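PDB 4YWE: putative aldehyde dehydrogenase from Burkholderia cenocepacia, which probably oxidises aldehydes with NAD or NADP as electron acceptor, as other members of the aldehyde dehydrogenase family do, and binds calcium. Local coordinates for residues 382-385 with 386-390; 399-402 with 403-407; 13-17 with 18-22; 179-182 with 183-186. One frame throughout, in Å; residues are numbered along the deposited sequence.

All four contacts are local, each within one continuous run of chain. Contact 4 lies deepest, its centre about 13 Å from that of the chain, where strand 177-182 runs into the loop that reaches a calcium ion; its chemistry is a long salt bridge of the buried Lys181 to Glu184. Contacts 1 and 2 are partly buried helix starts that follow each other in the chain, contact 1 before strand 394-400 and contact 2 after it. Each has a side-chain N-cap, His383 in one and Asp402 in the other. Contact 3 is a peripheral hairpin built on backbone bonds and an aromatic pair, with its centre about 14 Å from that of contact 4 and about 54 Å from that of contact 2.

Contact 1: residues 382-385 with 386-390; sequences SHRL and AQEEV
The backbone of 382-390 makes a short, weakly bonded helical turn over 384-387, in which Ala386 N bonds to His383 O at 2.9 Å and Glu388 N to Arg384 O at 2.9 Å. His383 stands at the N-cap, its ND1 accepting from Leu385 N at 3.0 Å in an almost straight bond (168°). Histidine suits the place because its second nitrogen, NE2, can reach on to Asp350. Arg384, the next residue, forms a salt bridge with Glu388, one turn further along: Arg384 NE lies 2.6 Å from Glu388 OE1, though as a hydrogen bond it is weak and bent. The guanidinium and carboxylate planes stand 84° apart. Arg384 reaches the acid as an extended chain with CG opposite the backbone N (chi1 174°), and it makes a cation-pi contact with Phe343. On the buried side Leu385 CD1 meets Val390 CG2 at 4.2 Å, both side chains packing on helix 334-349. Gln387 turns its amide NE2 to Pro381 O and Gly412 O. This is a histidine-capped helical turn with an i to i+4 salt bridge, set in the beta-alpha-beta crossover from strand 374-376 to strand 394-400.

Contact 2: residues 399-402 with 403-407; sequences RFVD and EDEAV
Phe400 and Ala406 meet face-on where strand 394-400 gives way to helix 403-410, a strand-turn-helix junction with Asp402 as the N-cap. The methyl of Ala406 stands over the centre of the Phe400 ring in a CH-pi contact, its CB 3.8 Å from the ring centroid and only 10° off the normal. Alanine suits this place, since its single methyl lets the helix come close to the flat ring. Phe400 CG sits between the backbone N and the carbonyl carbon (chi1 66°), a crowded position that brings the ring over the first turn of the helix. The ring also meets Phe266 edge-to-face and packs on the strands 293-299 and 261-265, and Ala406 touches Ile264 as well, so the first turn of the helix packs against the sheet.

The acids play different parts. Asp402 turns its carboxylate back over the helix start, and OD1 accepts from Glu405 N at 2.9 Å, while its backbone O takes Ala406 N at 3.1 Å. Glu405 reaches the other way, its extended chain crossing the side chain of Val401 at about a right angle. Glu403 and Asp404 instead face helix 426-435, where Glu403 OE2 pairs with Arg431 and Arg428, and Asp404 OD1 with Arg435. Glu405 OE1 accepts from Val401 N at 2.8 Å, nearly in line with its own C-O bond, and lies 3.2 Å from Val401 CG1.

Contact 3: residues 13-17 with 18-22; sequences KHFIA and GEWTL
The indole of Trp20 receives the edge of the Phe15 ring on one face: Phe15 CD1 stands 3.5 Å above the indole plane, over its centre. The pair is edge-to-face, with the centroids of the Phe15 ring and the six-membered ring of Trp20 4.7 Å apart and the planes at 58°. At the indole's edge, near its plane, lies the backbone O of Lys13. One face of the Phe15 ring looks onto the turn, with Gly18 N 4.3 Å above its plane and displaced toward the rim. Phe15 CG lies opposite the backbone N (chi1 -172°), which carries the ring along the strand toward Gly18.

The two strands, 14-16 and 19-21, form a beta hairpin closed by a type I' turn from Ile16 to Glu19. Phe15 and Trp20 are its non-hydrogen-bonded pair, with His14-Thr21 and Ile16-Glu19 as the hydrogen-bonded pairs on either side; His14 N meets Thr21 O at 2.7 Å. Both central residues, Ala17 and Gly18, have positive phi, as type I' demands; glycine takes this most easily. One water joins Phe15 O to Gly18 N, and another lies between Ile16 O and Thr21 OG1, 2.8 Å from the hydroxyl.

At the open end, Lys13 CE lies 3.7 Å from Leu22 CD2. The chemistry thus divides: backbone bonds, with two waters near the turn, serve many of the polar groups, whereas both faces pack on the protein, the edge-to-face rings against Ala194 and Leu191 of helix 188-200 and Ile16 against helix 48-63.

Contact 4: residues 179-182 with 183-186; sequences VVKP and AEDA. With CA (calcium ion), chain K.
Lys181 and Glu184 approach each other obliquely where strand 177-182 runs into the loop, and their charged atoms meet at long range for a salt bridge, Lys181 NZ to Glu184 OE1 being 3.4 Å. A water completes the link, accepting from Lys181 NZ at 2.8 Å and donating to Glu184 OE1 at 3.3 Å. The firmer hold on the ammonium is its bond to Pro182 O at 2.8 Å, made from above the carbonyl plane; Gly212 O accepts from it as well. Lysine suits the place because its long chain can fold back, bent at chi2 and chi3 (-61° and -65°), to bring a buried charge to several oxygens at once. The neighbouring carboxylate would probably favour the charged form of the amine.

The closely packed side belongs to the strand, which lies in the large mixed sheet between strands 139-155 and 207-209. Val180 packs against both neighbours and Pro182 on Ile209, while the stem of Lys181 touches Ala217 and Leu221 of helix 214-223. The Gly212-Gly214-Ala217 pattern here is consistent with the Rossmann-type nucleotide-binding fold of aldehyde dehydrogenases, and Glu184 OE2 makes a weak bond to Gly214 N.

Beyond Pro182 the backbone is irregular; Ala183 and Ala186 still pack on Trp157, while Glu184 and Asp185 are partly exposed. Ala183 O receives a weak bond from Ala186 N. Here the chemistry turns to metal binding: Asp185 uses its backbone O, 2.6 Å from the calcium ion, rather than its carboxylate, whose OD1 makes a weak hydrogen bond to Asn333. Asp99 and Val32 also bind this ion, and two waters are also ligands, one of them 2.4 Å from the calcium ion.

Contact 1: residues 382-385 with 386-390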
loop_
_atom_site.group_PDB
_atom_site.type_symbol
_atom_site.label_atom_id
_atom_site.label_comp_id
_atom_site.label_asym_id
_atom_site.label_seq_id
_atom_site.Cartn_x
_atom_site.Cartn_y
_atom_site.Cartn_z
ATOM N N SER A 382 -34.164 24.188 6.853
ATOM C CA SER A 382 -34.597 23.469 8.045
ATOM C C SER A 382 -35.896 22.706 7.818
ATOM O O SER A 382 -36.345 21.963 8.689
ATOM C CB SER A 382 -34.764 24.440 9.216
ATOM O OG SER A 382 -35.743 25.421 8.920
ATOM N N HIS A 383 -36.502 22.890 6.649
ATOM C CA HIS A 383 -37.753 22.208 6.337
ATOM C C HIS A 383 -37.505 20.716 6.118
ATOM O O HIS A 383 -36.428 20.317 5.669
ATOM C CB HIS A 383 -38.417 22.828 5.104
ATOM C CG HIS A 383 -39.828 22.376 4.889
ATOM N ND1 HIS A 383 -40.148 21.252 4.158
ATOM C CD2 HIS A 383 -41.005 22.894 5.315
ATOM C CE1 HIS A 383 -41.460 21.097 4.140
ATOM N NE2 HIS A 383 -42.003 22.081 4.834
ATOM N N ARG A 384 -38.507 19.903 6.441
ATOM C CA ARG A 384 -38.410 18.448 6.329
ATOM C C ARG A 384 -38.062 18.000 4.908
ATOM O O ARG A 384 -37.392 16.985 4.714
ATOM C CB ARG A 384 -39.722 17.801 6.784
ATOM C CG ARG A 384 -39.797 16.295 6.580
ATOM C CD ARG A 384 -41.008 15.700 7.281
ATOM N NE ARG A 384 -41.048 14.245 7.162
ATOM C CZ ARG A 384 -41.729 13.588 6.229
ATOM N NH1 ARG A 384 -42.436 14.254 5.326
ATOM N NH2 ARG A 384 -41.703 12.262 6.198
ATOM N N LEU A 385 -38.509 18.768 3.919
ATOM C CA LEU A 385 -38.229 18.460 2.521
ATOM C C LEU A 385 -36.731 18.500 2.227
ATOM O O LEU A 385 -36.238 17.761 1.377
ATOM C CB LEU A 385 -38.971 19.433 1.601
ATOM C CG LEU A 385 -38.869 19.165 0.097
ATOM C CD1 LEU A 385 -39.508 17.830 -0.254
ATOM C CD2 LEU A 385 -39.502 20.292 -0.703
ATOM N N ALA A 386 -36.011 19.361 2.940
ATOM C CA ALA A 386 -34.581 19.541 2.705
ATOM C C ALA A 386 -33.730 18.827 3.752
ATOM O O ALA A 386 -32.502 18.894 3.711
ATOM C CB ALA A 386 -34.238 21.024 2.674
ATOM N N GLN A 387 -34.383 18.141 4.684
ATOM C CA GLN A 387 -33.680 17.476 5.776
ATOM C C GLN A 387 -33.824 15.957 5.729
ATOM O O GLN A 387 -32.885 15.229 6.051
ATOM C CB GLN A 387 -34.180 18.004 7.125
ATOM C CG GLN A 387 -33.681 19.399 7.472
ATOM C CD GLN A 387 -32.220 19.407 7.886
ATOM O OE1 GLN A 387 -31.710 18.419 8.415
ATOM N NE2 GLN A 387 -31.541 20.521 7.644
ATOM N N GLU A 388 -34.999 15.481 5.327
ATOM C CA GLU A 388 -35.277 14.047 5.326
ATOM C C GLU A 388 -35.293 13.466 3.915
ATOM O O GLU A 388 -35.635 14.153 2.951
ATOM C CB GLU A 388 -36.608 13.762 6.024
ATOM C CG GLU A 388 -36.646 14.210 7.479
ATOM C CD GLU A 388 -37.944 13.842 8.172
ATOM O OE1 GLU A 388 -38.770 13.134 7.559
ATOM O OE2 GLU A 388 -38.138 14.262 9.333
ATOM N N GLU A 389 -34.923 12.193 3.805
ATOM C CA GLU A 389 -34.881 11.512 2.517
ATOM C C GLU A 389 -36.288 11.201 2.018
ATOM O O GLU A 389 -37.094 10.607 2.731
ATOM C CB GLU A 389 -34.060 10.224 2.616
ATOM C CG GLU A 389 -33.862 9.515 1.285
ATOM C CD GLU A 389 -32.920 8.329 1.387
ATOM O OE1 GLU A 389 -33.181 7.428 2.213
ATOM O OE2 GLU A 389 -31.917 8.299 0.642
ATOM N N VAL A 390 -36.574 11.604 0.785
ATOM C CA VAL A 390 -37.888 11.394 0.192
ATOM C C VAL A 390 -37.953 10.033 -0.495
ATOM O O VAL A 390 -38.975 9.347 -0.438
ATOM C CB VAL A 390 -38.227 12.523 -0.799
ATOM C CG1 VAL A 390 -39.580 12.279 -1.456
ATOM C CG2 VAL A 390 -38.205 13.867 -0.091
#

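Contact 2: residues 399-402 with 403-407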
loop_
_atom_site.group_PDB
_atom_site.type_symbol
_atom_site.label_atom_id
_atom_site.label_comp_id
_atom_site.label_asym_id
_atom_site.label_seq_id
_atom_site.Cartn_x
_atom_site.Cartn_y
_atom_site.Cartn_z
ATOM N N ARG A 399 -30.925 28.807 -2.630
ATOM C CA ARG A 399 -29.739 29.588 -2.976
ATOM C C ARG A 399 -28.736 29.693 -1.825
ATOM O O ARG A 399 -29.069 29.426 -0.669
ATOM C CB ARG A 399 -30.147 30.992 -3.430
ATOM C CG ARG A 399 -30.775 31.841 -2.336
ATOM C CD ARG A 399 -31.139 33.227 -2.850
ATOM N NE ARG A 399 -31.488 34.138 -1.764
ATOM C CZ ARG A 399 -31.697 35.442 -1.918
ATOM N NH1 ARG A 399 -31.592 35.997 -3.118
ATOM N NH2 ARG A 399 -32.009 36.193 -0.871
ATOM N N PHE A 400 -27.504 30.073 -2.158
ATOM C CA PHE A 400 -26.490 30.394 -1.156
ATOM C C PHE A 400 -25.668 31.596 -1.617
ATOM O O PHE A 400 -25.558 31.858 -2.815
ATOM C CB PHE A 400 -25.583 29.189 -0.872
ATOM C CG PHE A 400 -24.727 28.763 -2.040
ATOM C CD1 PHE A 400 -23.505 29.373 -2.288
ATOM C CD2 PHE A 400 -25.129 27.730 -2.870
ATOM C CE1 PHE A 400 -22.716 28.979 -3.351
ATOM C CE2 PHE A 400 -24.342 27.328 -3.935
ATOM C CZ PHE A 400 -23.134 27.954 -4.175
ATOM N N VAL A 401 -25.087 32.320 -0.665
ATOM C CA VAL A 401 -24.377 33.553 -0.983
ATOM C C VAL A 401 -22.893 33.299 -1.261
ATOM O O VAL A 401 -22.319 33.902 -2.168
ATOM C CB VAL A 401 -24.560 34.603 0.144
ATOM C CG1 VAL A 401 -24.106 34.053 1.490
ATOM C CG2 VAL A 401 -23.824 35.894 -0.194
ATOM N N ASP A 402 -22.277 32.401 -0.498
ATOM C CA ASP A 402 -20.842 32.156 -0.629
ATOM C C ASP A 402 -20.472 30.700 -0.357
ATOM O O ASP A 402 -21.343 29.864 -0.122
ATOM C CB ASP A 402 -20.058 33.080 0.310
ATOM C CG ASP A 402 -20.521 32.984 1.757
ATOM O OD1 ASP A 402 -21.115 31.954 2.142
ATOM O OD2 ASP A 402 -20.283 33.946 2.517
ATOM N N GLU A 403 -19.173 30.412 -0.381
ATOM C CA GLU A 403 -18.675 29.062 -0.135
ATOM C C GLU A 403 -19.034 28.577 1.266
ATOM O O GLU A 403 -19.403 27.419 1.453
ATOM C CB GLU A 403 -17.156 29.000 -0.328
ATOM C CG GLU A 403 -16.691 29.237 -1.755
ATOM C CD GLU A 403 -15.203 28.996 -1.929
ATOM O OE1 GLU A 403 -14.597 28.342 -1.053
ATOM O OE2 GLU A 403 -14.637 29.460 -2.941
ATOM N N ASP A 404 -18.924 29.471 2.244
ATOM C CA ASP A 404 -19.209 29.131 3.634
ATOM C C ASP A 404 -20.647 28.658 3.832
ATOM O O ASP A 404 -20.883 27.656 4.507
ATOM C CB ASP A 404 -18.923 30.326 4.548
ATOM C CG ASP A 404 -17.439 30.560 4.754
ATOM O OD1 ASP A 404 -16.637 29.672 4.390
ATOM O OD2 ASP A 404 -17.072 31.628 5.288
ATOM N N GLU A 405 -21.607 29.369 3.247
ATOM C CA GLU A 405 -23.005 28.974 3.388
ATOM C C GLU A 405 -23.285 27.689 2.615
ATOM O O GLU A 405 -24.086 26.862 3.048
ATOM C CB GLU A 405 -23.950 30.081 2.918
ATOM C CG GLU A 405 -25.410 29.780 3.249
ATOM C CD GLU A 405 -26.362 30.883 2.837
ATOM O OE1 GLU A 405 -26.091 31.565 1.829
ATOM O OE2 GLU A 405 -27.389 31.064 3.524
ATOM N N ALA A 406 -22.624 27.526 1.474
ATOM C CA ALA A 406 -22.763 26.309 0.682
ATOM C C ALA A 406 -22.356 25.095 1.509
ATOM O O ALA A 406 -23.047 24.077 1.511
ATOM C CB ALA A 406 -21.930 26.396 -0.586
ATOM N N VAL A 407 -21.240 25.217 2.220
ATOM C CA VAL A 407 -20.760 24.148 3.089
ATOM C C VAL A 407 -21.727 23.931 4.250
ATOM O O VAL A 407 -22.056 22.793 4.588
ATOM C CB VAL A 407 -19.345 24.447 3.610
ATOM C CG1 VAL A 407 -18.934 23.423 4.661
ATOM C CG2 VAL A 407 -18.349 24.470 2.459
#

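Contact 3: residues 13-17 with 18-22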
loop_
_atom_site.group_PDB
_atom_site.type_symbol
_atom_site.label_atom_id
_atom_site.label_comp_id
_atom_site.label_asym_id
_atom_site.label_seq_id
_atom_site.Cartn_x
_atom_site.Cartn_y
_atom_site.Cartn_z
ATOM N N LYS A 13 -38.916 -20.654 -4.509
ATOM C CA LYS A 13 -38.065 -21.447 -3.628
ATOM C C LYS A 13 -36.806 -20.681 -3.236
ATOM O O LYS A 13 -36.419 -19.719 -3.902
ATOM C CB LYS A 13 -37.679 -22.768 -4.296
ATOM C CG LYS A 13 -38.856 -23.627 -4.729
ATOM C CD LYS A 13 -38.387 -24.881 -5.452
ATOM C CE LYS A 13 -39.560 -25.646 -6.049
ATOM N NZ LYS A 13 -39.119 -26.886 -6.746
ATOM N N HIS A 14 -36.173 -21.113 -2.150
ATOM C CA HIS A 14 -34.883 -20.570 -1.746
ATOM C C HIS A 14 -33.777 -21.244 -2.545
ATOM O O HIS A 14 -34.009 -22.256 -3.202
ATOM C CB HIS A 14 -34.640 -20.774 -0.249
ATOM C CG HIS A 14 -35.673 -20.132 0.625
ATOM N ND1 HIS A 14 -35.949 -18.785 0.582
ATOM C CD2 HIS A 14 -36.483 -20.655 1.576
ATOM C CE1 HIS A 14 -36.895 -18.503 1.463
ATOM N NE2 HIS A 14 -37.234 -19.620 2.079
ATOM N N PHE A 15 -32.575 -20.683 -2.489
ATOM C CA PHE A 15 -31.420 -21.314 -3.113
ATOM C C PHE A 15 -30.392 -21.663 -2.044
ATOM O O PHE A 15 -29.531 -20.853 -1.706
ATOM C CB PHE A 15 -30.805 -20.405 -4.177
ATOM C CG PHE A 15 -29.738 -21.072 -4.998
ATOM C CD1 PHE A 15 -30.073 -22.001 -5.968
ATOM C CD2 PHE A 15 -28.402 -20.767 -4.802
ATOM C CE1 PHE A 15 -29.096 -22.618 -6.726
ATOM C CE2 PHE A 15 -27.418 -21.379 -5.558
ATOM C CZ PHE A 15 -27.767 -22.306 -6.523
ATOM N N ILE A 16 -30.498 -22.875 -1.509
ATOM C CA ILE A 16 -29.645 -23.310 -0.412
ATOM C C ILE A 16 -28.823 -24.525 -0.828
ATOM O O ILE A 16 -29.358 -25.481 -1.390
ATOM C CB ILE A 16 -30.482 -23.621 0.844
ATOM C CG1 ILE A 16 -31.387 -22.435 1.190
ATOM C CG2 ILE A 16 -29.579 -23.978 2.016
ATOM C CD1 ILE A 16 -32.313 -22.691 2.362
ATOM N N ALA A 17 -27.521 -24.471 -0.550
ATOM C CA ALA A 17 -26.597 -25.568 -0.843
ATOM C C ALA A 17 -26.616 -25.969 -2.318
ATOM O O ALA A 17 -26.524 -27.150 -2.650
ATOM C CB ALA A 17 -26.912 -26.776 0.037
ATOM N N GLY A 18 -26.740 -24.979 -3.196
ATOM C CA GLY A 18 -26.686 -25.211 -4.628
ATOM C C GLY A 18 -27.940 -25.817 -5.229
ATOM O O GLY A 18 -27.938 -26.244 -6.382
ATOM N N GLU A 19 -29.015 -25.857 -4.448
ATOM C CA GLU A 19 -30.275 -26.417 -4.922
ATOM C C GLU A 19 -31.452 -25.525 -4.551
ATOM O O GLU A 19 -31.397 -24.783 -3.572
ATOM C CB GLU A 19 -30.482 -27.824 -4.355
ATOM C CG GLU A 19 -29.551 -28.872 -4.943
ATOM C CD GLU A 19 -29.760 -30.246 -4.339
ATOM O OE1 GLU A 19 -30.403 -30.335 -3.271
ATOM O OE2 GLU A 19 -29.282 -31.235 -4.930
ATOM N N TRP A 20 -32.516 -25.598 -5.344
ATOM C CA TRP A 20 -33.723 -24.831 -5.064
ATOM C C TRP A 20 -34.574 -25.557 -4.029
ATOM O O TRP A 20 -35.025 -26.679 -4.255
ATOM C CB TRP A 20 -34.515 -24.583 -6.347
ATOM C CG TRP A 20 -33.778 -23.715 -7.317
ATOM C CD1 TRP A 20 -33.179 -24.106 -8.479
ATOM C CD2 TRP A 20 -33.538 -22.307 -7.196
ATOM N NE1 TRP A 20 -32.591 -23.027 -9.095
ATOM C CE2 TRP A 20 -32.798 -21.910 -8.327
ATOM C CE3 TRP A 20 -33.884 -21.343 -6.245
ATOM C CZ2 TRP A 20 -32.396 -20.592 -8.531
ATOM C CZ3 TRP A 20 -33.486 -20.034 -6.452
ATOM C CH2 TRP A 20 -32.748 -19.671 -7.584
ATOM N N THR A 21 -34.781 -24.905 -2.889
ATOM C CA THR A 21 -35.423 -25.540 -1.746
ATOM C C THR A 21 -36.709 -24.827 -1.342
ATOM O O THR A 21 -36.748 -23.600 -1.244
ATOM C CB THR A 21 -34.471 -25.579 -0.530
ATOM O OG1 THR A 21 -33.226 -26.179 -0.912
ATOM C CG2 THR A 21 -35.084 -26.376 0.612
ATOM N N LEU A 22 -37.761 -25.608 -1.112
ATOM C CA LEU A 22 -39.016 -25.076 -0.598
ATOM C C LEU A 22 -38.809 -24.481 0.790
ATOM O O LEU A 22 -37.980 -24.971 1.559
ATOM C CB LEU A 22 -40.085 -26.172 -0.541
ATOM C CG LEU A 22 -40.559 -26.768 -1.865
ATOM C CD1 LEU A 22 -41.555 -27.889 -1.613
ATOM C CD2 LEU A 22 -41.175 -25.691 -2.740
HETATM O O HOH W 1 -27.081 -22.433 -2.392
HETATM O O HOH W 2 -30.988 -27.279 0.296
#

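Contact 4: residues 179-182 with 183-186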
loop_
_atom_site.group_PDB
_atom_site.type_symbol
_atom_site.label_atom_id
_atom_site.label_comp_id
_atom_site.label_asym_id
_atom_site.label_seq_id
_atom_site.Cartn_x
_atom_site.Cartn_y
_atom_site.Cartn_z
ATOM N N VAL A 179 -24.581 -15.587 2.585
ATOM C CA VAL A 179 -25.998 -15.807 2.841
ATOM C C VAL A 179 -26.731 -14.509 2.534
ATOM O O VAL A 179 -26.457 -13.477 3.148
ATOM C CB VAL A 179 -26.257 -16.262 4.284
ATOM C CG1 VAL A 179 -27.750 -16.449 4.519
ATOM C CG2 VAL A 179 -25.499 -17.545 4.579
ATOM N N VAL A 180 -27.656 -14.559 1.582
ATOM C CA VAL A 180 -28.296 -13.346 1.084
ATOM C C VAL A 180 -29.791 -13.312 1.380
ATOM O O VAL A 180 -30.522 -14.254 1.073
ATOM C CB VAL A 180 -28.055 -13.190 -0.429
ATOM C CG1 VAL A 180 -28.683 -11.902 -0.940
ATOM C CG2 VAL A 180 -26.566 -13.230 -0.739
ATOM N N LYS A 181 -30.239 -12.209 1.974
ATOM C CA LYS A 181 -31.658 -11.958 2.179
ATOM C C LYS A 181 -32.071 -10.740 1.360
ATOM O O LYS A 181 -32.035 -9.614 1.857
ATOM C CB LYS A 181 -31.968 -11.740 3.663
ATOM C CG LYS A 181 -33.304 -12.311 4.128
ATOM C CD LYS A 181 -34.491 -11.684 3.406
ATOM C CE LYS A 181 -34.625 -10.203 3.724
ATOM N NZ LYS A 181 -35.815 -9.601 3.055
ATOM N N PRO A 182 -32.460 -10.960 0.096
ATOM C CA PRO A 182 -32.853 -9.856 -0.784
ATOM C C PRO A 182 -34.231 -9.298 -0.431
ATOM O O PRO A 182 -34.946 -9.891 0.378
ATOM C CB PRO A 182 -32.851 -10.503 -2.168
ATOM C CG PRO A 182 -33.187 -11.931 -1.902
ATOM C CD PRO A 182 -32.551 -12.268 -0.580
ATOM N N ALA A 183 -34.591 -8.170 -1.036
ATOM C CA ALA A 183 -35.815 -7.456 -0.681
ATOM C C ALA A 183 -37.069 -8.145 -1.206
ATOM O O ALA A 183 -37.087 -8.656 -2.324
ATOM C CB ALA A 183 -35.754 -6.030 -1.197
ATOM N N GLU A 184 -38.121 -8.137 -0.394
ATOM C CA GLU A 184 -39.380 -8.781 -0.752
ATOM C C GLU A 184 -40.109 -8.038 -1.869
ATOM O O GLU A 184 -40.967 -8.607 -2.545
ATOM C CB GLU A 184 -40.290 -8.896 0.476
ATOM C CG GLU A 184 -40.553 -7.580 1.199
ATOM C CD GLU A 184 -39.520 -7.278 2.274
ATOM O OE1 GLU A 184 -38.312 -7.469 2.018
ATOM O OE2 GLU A 184 -39.918 -6.852 3.379
ATOM N N ASP A 185 -39.765 -6.770 -2.062
ATOM C CA ASP A 185 -40.422 -5.956 -3.079
ATOM C C ASP A 185 -39.790 -6.144 -4.457
ATOM O O ASP A 185 -40.422 -5.861 -5.472
ATOM C CB ASP A 185 -40.393 -4.481 -2.675
ATOM C CG ASP A 185 -41.398 -4.159 -1.583
ATOM O OD1 ASP A 185 -42.599 -4.437 -1.783
ATOM O OD2 ASP A 185 -40.986 -3.641 -0.524
ATOM N N ALA A 186 -38.549 -6.625 -4.483
ATOM C CA ALA A 186 -37.856 -6.920 -5.737
ATOM C C ALA A 186 -36.607 -7.763 -5.491
ATOM O O ALA A 186 -35.649 -7.296 -4.874
ATOM C CB ALA A 186 -37.487 -5.631 -6.466
HETATM CA CA CA K . -41.896 -6.123 -7.567
HETATM O O HOH W 3 -35.680 -6.950 3.898
HETATM O O HOH W 4 -42.835 -4.004 -6.843
HETATM O O HOH W 5 -43.029 -7.200 -5.559
#